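Local coordinates for protein PKS (Streptomyces albus, PDB 4OQJ) that probably acts as a ketosynthase in oxazolomycin biosynthesis, condensing acyl units carried on phosphopantetheine in an AT-less type I polyketide synthase, at residues I95-A100 against V702-E707; E99-D104 against N141-H146; Q107-E112 against N258-V263; A136-N141 against G218-Q223; F171-T176 against S186-T191. All blocks are in the same frame, centred on the assembly; numbering follows the deposited sequence.

Interaction 1 of 5, residues I95-A100 against V702-E707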
# COMPACT_ATOMS: atom_id res chain seq x y z
N ILE A 95 17.75 18.43 -9.50
CA ILE A 95 16.49 18.80 -10.13
C ILE A 95 16.58 20.23 -10.68
O ILE A 95 17.08 21.12 -10.00
CB ILE A 95 15.33 18.67 -9.12
CG1 ILE A 95 15.12 17.19 -8.77
CG2 ILE A 95 14.04 19.27 -9.66
CD1 ILE A 95 14.19 16.94 -7.59
N THR A 96 16.12 20.45 -11.91
CA THR A 96 16.18 21.78 -12.51
C THR A 96 15.16 22.70 -11.86
O THR A 96 14.24 22.22 -11.20
CB THR A 96 15.89 21.73 -14.01
OG1 THR A 96 14.53 21.37 -14.20
CG2 THR A 96 16.78 20.71 -14.71
N ARG A 97 15.33 24.00 -12.05
CA ARG A 97 14.37 24.98 -11.55
C ARG A 97 12.97 24.74 -12.11
O ARG A 97 11.99 24.79 -11.37
CB ARG A 97 14.80 26.41 -11.92
CG ARG A 97 16.10 26.88 -11.29
CD ARG A 97 16.20 28.41 -11.33
NE ARG A 97 16.02 29.00 -10.00
CZ ARG A 97 14.85 29.37 -9.48
NH1 ARG A 97 13.72 29.21 -10.16
NH2 ARG A 97 14.82 29.90 -8.26
N ASP A 98 12.88 24.52 -13.42
CA ASP A 98 11.58 24.30 -14.05
C ASP A 98 10.92 23.07 -13.47
O ASP A 98 9.72 23.07 -13.22
CB ASP A 98 11.72 24.14 -15.57
CG ASP A 98 12.03 25.45 -16.27
OD1 ASP A 98 11.92 26.51 -15.63
OD2 ASP A 98 12.38 25.41 -17.48
N GLU A 99 11.68 22.01 -13.22
CA GLU A 99 11.07 20.81 -12.67
C GLU A 99 10.67 21.04 -11.21
O GLU A 99 9.59 20.61 -10.80
CB GLU A 99 11.98 19.59 -12.78
CG GLU A 99 11.42 18.40 -11.99
CD GLU A 99 11.94 17.06 -12.45
OE1 GLU A 99 11.22 16.38 -13.22
OE2 GLU A 99 13.06 16.67 -12.03
N ALA A 100 11.52 21.73 -10.45
CA ALA A 100 11.23 21.97 -9.03
C ALA A 100 9.91 22.72 -8.87
O ALA A 100 9.14 22.47 -7.94
CB ALA A 100 12.35 22.75 -8.37
N VAL A 702 15.59 27.82 -1.26
CA VAL A 702 15.22 28.40 -2.55
C VAL A 702 13.73 28.23 -2.80
O VAL A 702 13.19 27.12 -2.73
CB VAL A 702 16.03 27.75 -3.71
CG1 VAL A 702 15.76 28.46 -5.03
CG2 VAL A 702 17.50 27.75 -3.39
N ARG A 703 13.05 29.33 -3.10
CA ARG A 703 11.62 29.27 -3.39
C ARG A 703 11.34 28.73 -4.79
O ARG A 703 11.90 29.20 -5.77
CB ARG A 703 10.99 30.65 -3.23
CG ARG A 703 9.52 30.70 -3.61
CD ARG A 703 8.98 32.09 -3.34
NE ARG A 703 7.63 32.31 -3.85
CZ ARG A 703 6.51 32.05 -3.19
NH1 ARG A 703 6.55 31.51 -1.97
NH2 ARG A 703 5.34 32.31 -3.74
N HIS A 704 10.48 27.72 -4.86
CA HIS A 704 10.00 27.18 -6.12
C HIS A 704 8.49 27.14 -6.02
O HIS A 704 7.94 26.35 -5.24
CB HIS A 704 10.57 25.79 -6.40
CG HIS A 704 12.06 25.74 -6.43
ND1 HIS A 704 12.79 26.05 -7.56
CD2 HIS A 704 12.96 25.45 -5.47
CE1 HIS A 704 14.08 25.94 -7.29
NE2 HIS A 704 14.21 25.58 -6.03
N TRP A 705 7.83 27.99 -6.79
CA TRP A 705 6.39 28.16 -6.66
C TRP A 705 5.78 28.64 -7.97
O TRP A 705 6.12 29.70 -8.47
CB TRP A 705 6.09 29.14 -5.53
CG TRP A 705 4.70 29.06 -5.03
CD1 TRP A 705 3.66 29.87 -5.36
CD2 TRP A 705 4.20 28.11 -4.09
NE1 TRP A 705 2.53 29.48 -4.69
CE2 TRP A 705 2.83 28.40 -3.89
CE3 TRP A 705 4.77 27.05 -3.38
CZ2 TRP A 705 2.03 27.67 -3.03
CZ3 TRP A 705 3.97 26.32 -2.53
CH2 TRP A 705 2.62 26.63 -2.36
N ALA A 706 4.90 27.83 -8.53
CA ALA A 706 4.23 28.15 -9.78
C ALA A 706 3.11 29.14 -9.50
O ALA A 706 2.28 28.91 -8.62
CB ALA A 706 3.69 26.90 -10.44
N GLU A 707 3.09 30.23 -10.25
CA GLU A 707 2.06 31.24 -10.10
C GLU A 707 0.81 30.84 -10.91
O GLU A 707 0.92 30.51 -12.09
CB GLU A 707 2.58 32.61 -10.53
CG GLU A 707 2.52 33.69 -9.45
CD GLU A 707 3.21 33.30 -8.14
OE1 GLU A 707 4.46 33.36 -8.07
OE2 GLU A 707 2.49 32.96 -7.18
O HOH W 1 11.67 27.35 -9.81

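Interaction 2 of 5, residues E99-D104 against N141-H146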
# COMPACT_ATOMS: atom_id res chain seq x y z
N GLU A 99 11.68 22.01 -13.22
CA GLU A 99 11.07 20.81 -12.67
C GLU A 99 10.67 21.04 -11.21
O GLU A 99 9.59 20.61 -10.80
CB GLU A 99 11.98 19.59 -12.78
CG GLU A 99 11.42 18.40 -11.99
CD GLU A 99 11.94 17.06 -12.45
OE1 GLU A 99 11.22 16.38 -13.22
OE2 GLU A 99 13.06 16.67 -12.03
N ALA A 100 11.52 21.73 -10.45
CA ALA A 100 11.23 21.97 -9.03
C ALA A 100 9.91 22.72 -8.87
O ALA A 100 9.14 22.47 -7.94
CB ALA A 100 12.35 22.75 -8.37
N GLU A 101 9.70 23.67 -9.76
CA GLU A 101 8.48 24.47 -9.77
C GLU A 101 7.26 23.60 -10.04
O GLU A 101 6.19 23.82 -9.48
CB GLU A 101 8.59 25.57 -10.81
CG GLU A 101 7.32 26.37 -11.03
CD GLU A 101 7.52 27.52 -12.01
OE1 GLU A 101 6.85 27.53 -13.07
OE2 GLU A 101 8.35 28.41 -11.71
N LEU A 102 7.42 22.61 -10.92
CA LEU A 102 6.30 21.74 -11.26
C LEU A 102 5.94 20.75 -10.14
O LEU A 102 4.77 20.39 -9.99
CB LEU A 102 6.62 20.96 -12.54
CG LEU A 102 6.57 21.74 -13.86
CD1 LEU A 102 6.81 20.79 -15.01
CD2 LEU A 102 5.23 22.45 -14.05
N ILE A 103 6.93 20.30 -9.37
CA ILE A 103 6.68 19.26 -8.37
C ILE A 103 5.83 19.79 -7.22
O ILE A 103 6.11 20.85 -6.65
CB ILE A 103 8.00 18.69 -7.80
CG1 ILE A 103 8.84 18.07 -8.90
CG2 ILE A 103 7.71 17.61 -6.75
CD1 ILE A 103 10.28 17.69 -8.48
N ASP A 104 4.77 19.05 -6.92
CA ASP A 104 3.93 19.30 -5.76
C ASP A 104 4.81 19.55 -4.53
O ASP A 104 5.67 18.75 -4.21
CB ASP A 104 2.98 18.11 -5.56
CG ASP A 104 2.06 18.23 -4.33
OD1 ASP A 104 2.04 19.28 -3.67
OD2 ASP A 104 1.33 17.25 -4.05
N ASN A 141 -3.80 17.01 -4.01
CA ASN A 141 -2.83 17.90 -4.64
C ASN A 141 -3.53 19.18 -5.09
O ASN A 141 -3.97 19.30 -6.23
CB ASN A 141 -2.13 17.23 -5.82
CG ASN A 141 -0.94 18.02 -6.30
OD1 ASN A 141 -0.73 19.16 -5.88
ND2 ASN A 141 -0.15 17.44 -7.19
N THR A 142 -3.64 20.15 -4.18
CA THR A 142 -4.27 21.41 -4.52
C THR A 142 -3.30 22.30 -5.32
O THR A 142 -3.72 23.27 -5.93
CB THR A 142 -4.77 22.16 -3.26
OG1 THR A 142 -3.74 22.17 -2.26
CG2 THR A 142 -6.03 21.45 -2.68
N TYR A 143 -2.01 21.96 -5.31
CA TYR A 143 -1.02 22.68 -6.13
C TYR A 143 -1.31 22.48 -7.61
O TYR A 143 -1.26 23.41 -8.40
CB TYR A 143 0.38 22.19 -5.80
CG TYR A 143 1.53 23.01 -6.34
CD1 TYR A 143 1.89 24.22 -5.76
CD2 TYR A 143 2.30 22.54 -7.40
CE1 TYR A 143 2.96 24.95 -6.23
CE2 TYR A 143 3.38 23.26 -7.87
CZ TYR A 143 3.71 24.46 -7.28
OH TYR A 143 4.80 25.18 -7.75
N LEU A 144 -1.63 21.24 -7.97
CA LEU A 144 -1.99 20.90 -9.34
C LEU A 144 -3.31 21.55 -9.72
O LEU A 144 -3.45 22.12 -10.80
CB LEU A 144 -2.06 19.38 -9.48
CG LEU A 144 -2.61 18.82 -10.80
CD1 LEU A 144 -1.70 19.17 -11.96
CD2 LEU A 144 -2.79 17.32 -10.68
N LEU A 145 -4.29 21.46 -8.84
CA LEU A 145 -5.62 21.98 -9.12
C LEU A 145 -5.64 23.51 -9.19
O LEU A 145 -6.29 24.07 -10.06
CB LEU A 145 -6.61 21.49 -8.06
CG LEU A 145 -6.90 19.98 -8.07
CD1 LEU A 145 -7.75 19.56 -6.85
CD2 LEU A 145 -7.58 19.60 -9.36
N HIS A 146 -4.95 24.18 -8.26
CA HIS A 146 -4.95 25.65 -8.22
C HIS A 146 -3.83 26.25 -9.06
O HIS A 146 -4.08 26.86 -10.10
CB HIS A 146 -4.81 26.16 -6.79
CG HIS A 146 -5.91 25.73 -5.86
ND1 HIS A 146 -5.99 26.18 -4.56
CD2 HIS A 146 -6.96 24.90 -6.03
CE1 HIS A 146 -7.05 25.64 -3.97
NE2 HIS A 146 -7.65 24.86 -4.85
O HOH W 2 -0.55 20.48 -2.96

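Interaction 3 of 5, residues Q107-E112 against N258-V263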
# COMPACT_ATOMS: atom_id res chain seq x y z
N GLN A 107 5.45 16.65 -2.21
CA GLN A 107 6.45 15.66 -2.60
C GLN A 107 7.85 16.20 -2.36
O GLN A 107 8.74 15.45 -1.96
CB GLN A 107 6.29 15.26 -4.08
CG GLN A 107 4.95 14.57 -4.33
CD GLN A 107 4.88 13.76 -5.61
OE1 GLN A 107 5.90 13.27 -6.13
NE2 GLN A 107 3.67 13.59 -6.12
N ARG A 108 8.05 17.50 -2.58
CA ARG A 108 9.33 18.13 -2.26
C ARG A 108 9.62 18.07 -0.77
O ARG A 108 10.72 17.71 -0.36
CB ARG A 108 9.35 19.59 -2.71
CG ARG A 108 9.49 19.77 -4.22
CD ARG A 108 9.52 21.22 -4.55
NE ARG A 108 8.30 21.77 -5.12
CZ ARG A 108 7.88 23.02 -4.92
NH1 ARG A 108 8.51 23.83 -4.08
NH2 ARG A 108 6.81 23.47 -5.56
N GLN A 109 8.63 18.42 0.03
CA GLN A 109 8.80 18.39 1.48
C GLN A 109 8.99 16.95 1.97
O GLN A 109 9.77 16.71 2.89
CB GLN A 109 7.61 19.05 2.16
CG GLN A 109 7.57 20.56 1.95
CD GLN A 109 8.65 21.28 2.72
OE1 GLN A 109 8.86 21.01 3.90
NE2 GLN A 109 9.35 22.19 2.06
N PHE A 110 8.31 15.99 1.35
CA PHE A 110 8.48 14.60 1.79
C PHE A 110 9.90 14.13 1.47
O PHE A 110 10.51 13.42 2.25
CB PHE A 110 7.50 13.62 1.16
CG PHE A 110 7.68 12.23 1.69
CD1 PHE A 110 7.24 11.92 2.97
CD2 PHE A 110 8.39 11.30 0.98
CE1 PHE A 110 7.47 10.66 3.50
CE2 PHE A 110 8.63 10.03 1.50
CZ PHE A 110 8.16 9.71 2.75
N LEU A 111 10.41 14.54 0.32
CA LEU A 111 11.75 14.17 -0.10
C LEU A 111 12.80 14.72 0.86
O LEU A 111 13.69 13.99 1.30
CB LEU A 111 12.03 14.67 -1.53
CG LEU A 111 13.44 14.44 -2.09
CD1 LEU A 111 13.93 12.97 -1.91
CD2 LEU A 111 13.50 14.83 -3.55
N GLU A 112 12.69 15.99 1.23
CA GLU A 112 13.67 16.54 2.18
C GLU A 112 13.50 15.88 3.54
O GLU A 112 14.48 15.59 4.22
CB GLU A 112 13.54 18.05 2.29
CG GLU A 112 14.13 18.80 1.12
CD GLU A 112 14.17 20.31 1.35
OE1 GLU A 112 13.70 20.77 2.41
OE2 GLU A 112 14.68 21.03 0.47
N ASN A 258 -0.89 21.67 8.31
CA ASN A 258 0.04 21.35 7.24
C ASN A 258 1.32 20.80 7.82
O ASN A 258 1.83 21.34 8.80
CB ASN A 258 0.31 22.61 6.40
CG ASN A 258 -0.96 23.15 5.79
OD1 ASN A 258 -1.30 22.85 4.65
ND2 ASN A 258 -1.68 23.94 6.55
N GLY A 259 1.82 19.72 7.25
CA GLY A 259 3.05 19.16 7.76
C GLY A 259 3.47 17.86 7.12
O GLY A 259 2.78 17.33 6.24
N VAL A 260 4.61 17.35 7.56
CA VAL A 260 5.22 16.18 6.94
C VAL A 260 6.04 15.48 7.99
O VAL A 260 6.64 16.14 8.84
CB VAL A 260 6.11 16.57 5.73
CG1 VAL A 260 7.19 17.57 6.14
CG2 VAL A 260 6.78 15.35 5.12
N GLY A 261 6.06 14.15 7.94
CA GLY A 261 6.82 13.38 8.89
C GLY A 261 7.21 12.04 8.30
O GLY A 261 6.58 11.55 7.37
N ALA A 262 8.27 11.47 8.85
CA ALA A 262 8.75 10.15 8.44
C ALA A 262 9.48 9.44 9.58
O ALA A 262 10.12 10.08 10.43
CB ALA A 262 9.66 10.28 7.22
N VAL A 263 9.36 8.12 9.59
CA VAL A 263 10.14 7.29 10.48
C VAL A 263 10.91 6.26 9.66
O VAL A 263 10.49 5.88 8.57
CB VAL A 263 9.25 6.57 11.53
CG1 VAL A 263 8.56 7.60 12.40
CG2 VAL A 263 8.22 5.65 10.84

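Interaction 4 of 5, residues A136-N141 against G218-Q223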
# COMPACT_ATOMS: atom_id res chain seq x y z
N ALA A 136 4.60 5.69 1.58
CA ALA A 136 4.29 7.09 1.87
C ALA A 136 3.06 7.56 1.11
O ALA A 136 2.71 7.00 0.07
CB ALA A 136 5.48 7.95 1.51
N GLY A 137 2.40 8.58 1.65
CA GLY A 137 1.23 9.15 1.00
C GLY A 137 1.23 10.66 1.11
O GLY A 137 1.78 11.19 2.07
N VAL A 138 0.62 11.34 0.15
CA VAL A 138 0.42 12.78 0.25
C VAL A 138 -1.05 13.08 0.12
O VAL A 138 -1.85 12.28 -0.36
CB VAL A 138 1.22 13.55 -0.83
CG1 VAL A 138 2.73 13.34 -0.63
CG2 VAL A 138 0.80 13.13 -2.22
N GLY A 139 -1.41 14.28 0.56
CA GLY A 139 -2.80 14.71 0.55
C GLY A 139 -3.23 15.16 -0.82
O GLY A 139 -2.48 15.09 -1.78
N LEU A 140 -4.48 15.59 -0.89
CA LEU A 140 -5.06 16.15 -2.10
C LEU A 140 -4.09 17.14 -2.72
O LEU A 140 -3.60 18.03 -2.03
CB LEU A 140 -6.38 16.84 -1.78
CG LEU A 140 -7.04 17.59 -2.94
CD1 LEU A 140 -7.52 16.62 -4.04
CD2 LEU A 140 -8.21 18.42 -2.40
N ASN A 141 -3.80 17.01 -4.01
CA ASN A 141 -2.83 17.90 -4.64
C ASN A 141 -3.53 19.18 -5.09
O ASN A 141 -3.97 19.30 -6.23
CB ASN A 141 -2.13 17.23 -5.82
CG ASN A 141 -0.94 18.02 -6.30
OD1 ASN A 141 -0.73 19.16 -5.88
ND2 ASN A 141 -0.15 17.44 -7.19
N GLY A 218 5.92 7.36 5.98
CA GLY A 218 5.65 8.76 6.24
C GLY A 218 4.55 9.33 5.37
O GLY A 218 3.92 8.62 4.60
N ALA A 219 4.32 10.63 5.50
CA ALA A 219 3.24 11.27 4.81
C ALA A 219 3.44 12.77 4.84
O ALA A 219 4.14 13.28 5.72
CB ALA A 219 1.91 10.90 5.43
N ALA A 220 2.85 13.47 3.87
CA ALA A 220 2.89 14.94 3.83
C ALA A 220 1.52 15.45 3.49
O ALA A 220 0.86 14.89 2.64
CB ALA A 220 3.88 15.43 2.80
N HIS A 221 1.10 16.53 4.13
CA HIS A 221 -0.15 17.20 3.76
C HIS A 221 0.10 18.69 3.77
O HIS A 221 0.39 19.27 4.83
CB HIS A 221 -1.30 16.87 4.71
CG HIS A 221 -2.51 17.72 4.49
ND1 HIS A 221 -2.82 18.81 5.28
CD2 HIS A 221 -3.48 17.65 3.55
CE1 HIS A 221 -3.93 19.37 4.84
NE2 HIS A 221 -4.36 18.69 3.79
N ILE A 222 0.04 19.31 2.61
CA ILE A 222 0.27 20.75 2.50
C ILE A 222 -0.72 21.35 1.55
O ILE A 222 -0.75 21.01 0.36
CB ILE A 222 1.68 21.09 2.01
CG1 ILE A 222 2.73 20.42 2.89
CG2 ILE A 222 1.88 22.60 2.02
CD1 ILE A 222 4.11 20.47 2.31
N GLN A 223 -1.55 22.25 2.06
CA GLN A 223 -2.51 22.97 1.23
C GLN A 223 -1.79 24.05 0.45
O GLN A 223 -0.99 24.81 1.01
CB GLN A 223 -3.60 23.59 2.07
CG GLN A 223 -4.35 22.63 2.94
CD GLN A 223 -5.23 23.37 3.93
OE1 GLN A 223 -4.76 24.25 4.65
NE2 GLN A 223 -6.51 23.04 3.93

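Interaction 5 of 5, residues F171-T176 against S186-T191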
# COMPACT_ATOMS: atom_id res chain seq x y z
N PHE A 171 3.77 9.13 -7.41
CA PHE A 171 5.19 9.39 -7.61
C PHE A 171 5.90 9.87 -6.36
O PHE A 171 7.10 10.04 -6.39
CB PHE A 171 5.36 10.38 -8.77
CG PHE A 171 4.80 9.85 -10.06
CD1 PHE A 171 5.45 8.85 -10.76
CD2 PHE A 171 3.57 10.28 -10.53
CE1 PHE A 171 4.92 8.32 -11.93
CE2 PHE A 171 3.04 9.76 -11.70
CZ PHE A 171 3.71 8.77 -12.39
N VAL A 172 5.19 10.02 -5.23
CA VAL A 172 5.86 10.52 -4.03
C VAL A 172 6.88 9.51 -3.52
O VAL A 172 8.00 9.89 -3.19
CB VAL A 172 4.89 10.90 -2.88
CG1 VAL A 172 4.03 9.73 -2.39
CG2 VAL A 172 5.66 11.51 -1.70
N ALA A 173 6.51 8.24 -3.48
CA ALA A 173 7.39 7.22 -2.94
C ALA A 173 8.50 6.92 -3.92
O ALA A 173 9.64 6.77 -3.52
CB ALA A 173 6.61 5.94 -2.58
N THR A 174 8.18 6.81 -5.21
CA THR A 174 9.19 6.47 -6.20
C THR A 174 10.18 7.61 -6.49
O THR A 174 11.35 7.35 -6.76
CB THR A 174 8.55 6.03 -7.52
OG1 THR A 174 7.73 7.09 -8.03
CG2 THR A 174 7.72 4.77 -7.29
N ARG A 175 9.73 8.86 -6.46
CA ARG A 175 10.65 10.00 -6.57
C ARG A 175 11.68 9.92 -5.46
O ARG A 175 12.88 10.10 -5.70
CB ARG A 175 9.93 11.33 -6.49
CG ARG A 175 10.88 12.55 -6.59
CD ARG A 175 10.14 13.86 -6.48
NE ARG A 175 8.81 13.72 -7.01
CZ ARG A 175 8.53 13.67 -8.31
NH1 ARG A 175 7.28 13.48 -8.69
NH2 ARG A 175 9.48 13.81 -9.21
N THR A 176 11.22 9.61 -4.26
CA THR A 176 12.11 9.48 -3.12
C THR A 176 13.06 8.31 -3.32
O THR A 176 14.25 8.44 -3.05
CB THR A 176 11.30 9.32 -1.81
OG1 THR A 176 10.45 10.47 -1.65
CG2 THR A 176 12.21 9.23 -0.60
N SER A 186 8.76 0.44 -3.11
CA SER A 186 8.47 1.85 -2.97
C SER A 186 7.06 2.09 -3.46
O SER A 186 6.76 1.97 -4.65
CB SER A 186 9.50 2.67 -3.75
OG SER A 186 10.82 2.37 -3.25
N VAL A 187 6.18 2.40 -2.52
CA VAL A 187 4.76 2.32 -2.77
C VAL A 187 4.05 3.55 -2.20
O VAL A 187 4.25 3.91 -1.04
CB VAL A 187 4.15 1.04 -2.14
CG1 VAL A 187 2.66 0.91 -2.46
CG2 VAL A 187 4.90 -0.19 -2.63
N SER A 188 3.23 4.20 -3.02
CA SER A 188 2.38 5.26 -2.50
C SER A 188 1.10 4.63 -1.96
O SER A 188 0.42 3.87 -2.64
CB SER A 188 2.07 6.31 -3.56
OG SER A 188 3.28 6.91 -3.99
N THR A 189 0.83 4.93 -0.69
CA THR A 189 -0.27 4.35 0.05
C THR A 189 -1.13 5.48 0.60
O THR A 189 -0.62 6.43 1.20
CB THR A 189 0.24 3.44 1.19
OG1 THR A 189 0.68 4.25 2.26
CG2 THR A 189 1.42 2.60 0.73
N ASN A 190 -2.43 5.39 0.37
CA ASN A 190 -3.35 6.47 0.72
C ASN A 190 -4.66 5.93 1.30
O ASN A 190 -5.33 5.12 0.65
CB ASN A 190 -3.64 7.30 -0.53
CG ASN A 190 -2.51 8.24 -0.87
OD1 ASN A 190 -1.67 7.95 -1.72
ND2 ASN A 190 -2.48 9.38 -0.18
N THR A 191 -5.01 6.39 2.50
CA THR A 191 -6.28 6.05 3.14
C THR A 191 -6.82 7.27 3.88
O THR A 191 -7.38 7.16 4.96
CB THR A 191 -6.12 4.87 4.14
OG1 THR A 191 -5.19 5.23 5.17
CG2 THR A 191 -5.59 3.62 3.42

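Interaction 1 of 5, residues I95-A100 against V702-E707
The His704 ring takes the methyl of Ala100 over one of its faces: CB lies 3.6 Å from the ring centroid and 20° off the ring normal, a CH-pi contact. It sits toward the ND1 side, since CB comes within 3.4 Å of His704 ND1. In the plane of the same ring, at its edge, a water lies 2.8 Å from His704 ND1 and donates to Arg97 O at 3.0 Å, so it joins the first turn of the helix to the imidazole. The Arg97 guanidinium has His704 CE1 4.1 Å above the centre of one face, with the two planes 40° apart and therefore inclined, not stacked. Arg97 reaches this place through a bend at chi3 (108°), which brings NH2 to 3.7 Å from Val702 CG1. The extended segment 702-707 thus lies across the beginning of helix 97-102. Its sequence and course are consistent with the linker that, in modular polyketide synthases, runs back over the ketosynthase surface. Backbone bonds from Val702 to Phe88 and from His704 to Asp86 hold it down, and the carboxylate of Asp86 also forms a salt bridge with Arg703. On the helix side, Thr96 is the N-cap, its OG1 accepting from Glu99 N at 3.1 Å and fixing the turn that presents Arg97 and Ala100.

Interaction 2 of 5, residues E99-D104 against N141-H146
Tyr143 points the edge of its ring at the backbone of helix 97-102, and its hydroxyl donates to Glu101 O at an OH to O distance of 2.6 Å. The acceptor lies in the ring plane, and the donor lies in the carbonyl plane with a C=O...donor angle of 150°, so both flat groups are aligned for a short bond. Glu101 O lies in the last turn of helix 97-102. Tyr143 OH has a second partner, Ala706 N. Further along the same ring edge, Leu102 O is 3.8 Å from Tyr143 CE2. Asp104 and Asn141 approach from opposite directions and stack, carboxylate and amide planes 13° apart, with Asp104 OD2 3.3 Å from Asn141 CG. This is face against face and not a hydrogen-bonded pair; the polar ends are satisfied elsewhere, Asp104 OD2 by Gln106 and Asn141 ND2 by Asn167. With CG anti to the backbone N (chi1 -169°), Asn141 turns OD1 to its own helix, where Leu144 N donates to it at 3.1 Å from well above the amide plane. A water that accepts from Tyr143 N at 3.1 Å also lies 2.9 Å from Asp104 OD1. Asp104 and Asn141 are both N-cap residues, of helices 105-121 and 142-147, and the latter helix packs Leu145 against Leu145 of the second subunit: a junction of helix ends beside the ketosynthase dimer interface.

Interaction 3 of 5, residues Q107-E112 against N258-V263
Phe110 and Val260 meet in a buried apolar contact between helix 105-121 and strand 259-267, inside the ketosynthase core. The short segment axes approach to 8.1 Å with N-to-C directions 35° apart, a helix lying slantwise on a sheet. Val260 supplies the main projection: its CG2, anti to the backbone N, rests 3.8 Å from Phe110 CA and also touches Gln109 O and Phe110 CD1, so one methyl meets both helix backbone and ring. Val260 CG1 is 4.3 Å from Gln109 CB. This belongs to the layered alpha-beta-alpha-beta-alpha architecture of the thiolase fold, strand 259-267 being part of the sheet of its N-terminal half; Val260 and Ala262, alternate residues of the strand, turn to the helix. Phe110 extends along the strand because its CG stands anti to the backbone N (chi1 -177°), and CE1 reaches Ala262 CB at 4.3 Å. Gly261 O lies at the edge of the Phe110 ring, near its plane, 4.1 Å from Phe110 CE1. Val172 and Thr176 of helix 171-180 also pack on the Phe110 side chain. The polar end of Gln109 bonds to Arg31 on the adjoining strand 23-31, leaving its aliphatic part to the valine.

Interaction 4 of 5, residues A136-N141 against G218-Q223
Ala220 N donates to Gly137 O at 3.1 Å with an N-H...O angle of 153°, and Gly139 N returns the link to Ala220 O at the same 3.1 Å but a more bent 136°. A third bond, Gly137 N to Gly218 O at 3.3 Å, is weak. The alternation is that of parallel strands, confirmed by segment axes 7° apart and 4.8 Å from each other, with Ala136, Gly137 and Val138 opposite Gly218, Ala219 and Ala220. Between these bonds the carbonyls also meet alpha carbons: Val138 CA is 3.2 Å from Ala220 O. Side chains add little. Val138 CG1, placed beside the backbone N, comes to 4.2 Å from Ala220 CB on the face that Ala136 shares, where Phe110 packs. Past the strand, Gly139 CA lies at the edge of the His221 ring, 4.3 Å from CD2, a closeness that the missing side chain at Gly139 permits. His221 ND1 itself bonds to Gly257 O. Strands 132-138 and 214-221 are neighbours in the N-terminal-half sheet of the thiolase fold, and their glycines and alanines leave the joint to rest on backbone bonds, with side-chain packing secondary.

Interaction 5 of 5, residues F171-T176 against S186-T191
Ala173 and Ser188 mark the closest backbone approach, 5.4 Å between CA atoms, of a compact helix-loop-strand unit in the thiolase fold: helix 171-180 runs into a short loop and strand 186-190 returns beside it. The segment directions differ by 153°, nearly antiparallel, and the axes come within 6.1 Å, close for a helix on a strand and possible because alanine and serine face each other. Methyl groups against backbone carbonyls and a serine hydroxyl make up most of the contact. The Ala173 methyl fits against the strand backbone, CB being 3.5 Å from Val187 O, while Thr174 CG2 stands 4.0 Å from Ser186 O. Polar groups look elsewhere: Ser188 OG bonds to Lys169 O, just before the helix, and Thr174 OG1 to Tyr297 of the second subunit. The strand joins strand 132-138 on one edge, and through Ser188 and Asn190 pairs antiparallel with a strand of the second subunit, so the sheet continues across the dimer as in related ketosynthases. Within the helix, Thr176 OG1 donates to Val172 O at 3.0 Å. Val172 holds CG1 between its backbone N and carbonyl carbon (chi1 60°), which sets that methyl 3.3 Å from Ser188 OG.

Interactions 3, 4 and 5 are buried and belong to one sheet: strands 186-190, 132-138, 214-221 and 259-267 are successive neighbours, and helices 105-121 and 171-180 pack against them. Interaction 4 is strand to strand and backbone-bonded, whereas interactions 3 and 5 are helix to strand and held by side-chain contacts, linked through Gln107 and Arg175. Interaction 2 is also buried, with some residues partly exposed. Interaction 1 is only partly buried and uses a water and inclined flat groups where segment 702-707 crosses the surface. It shares helix 97-102 with interaction 2, and Ala706 N meets Tyr143 OH between them. Interactions 2, 4 (through Leu140) and 5 touch the second subunit, and Asn141 joins interactions 2 and 4.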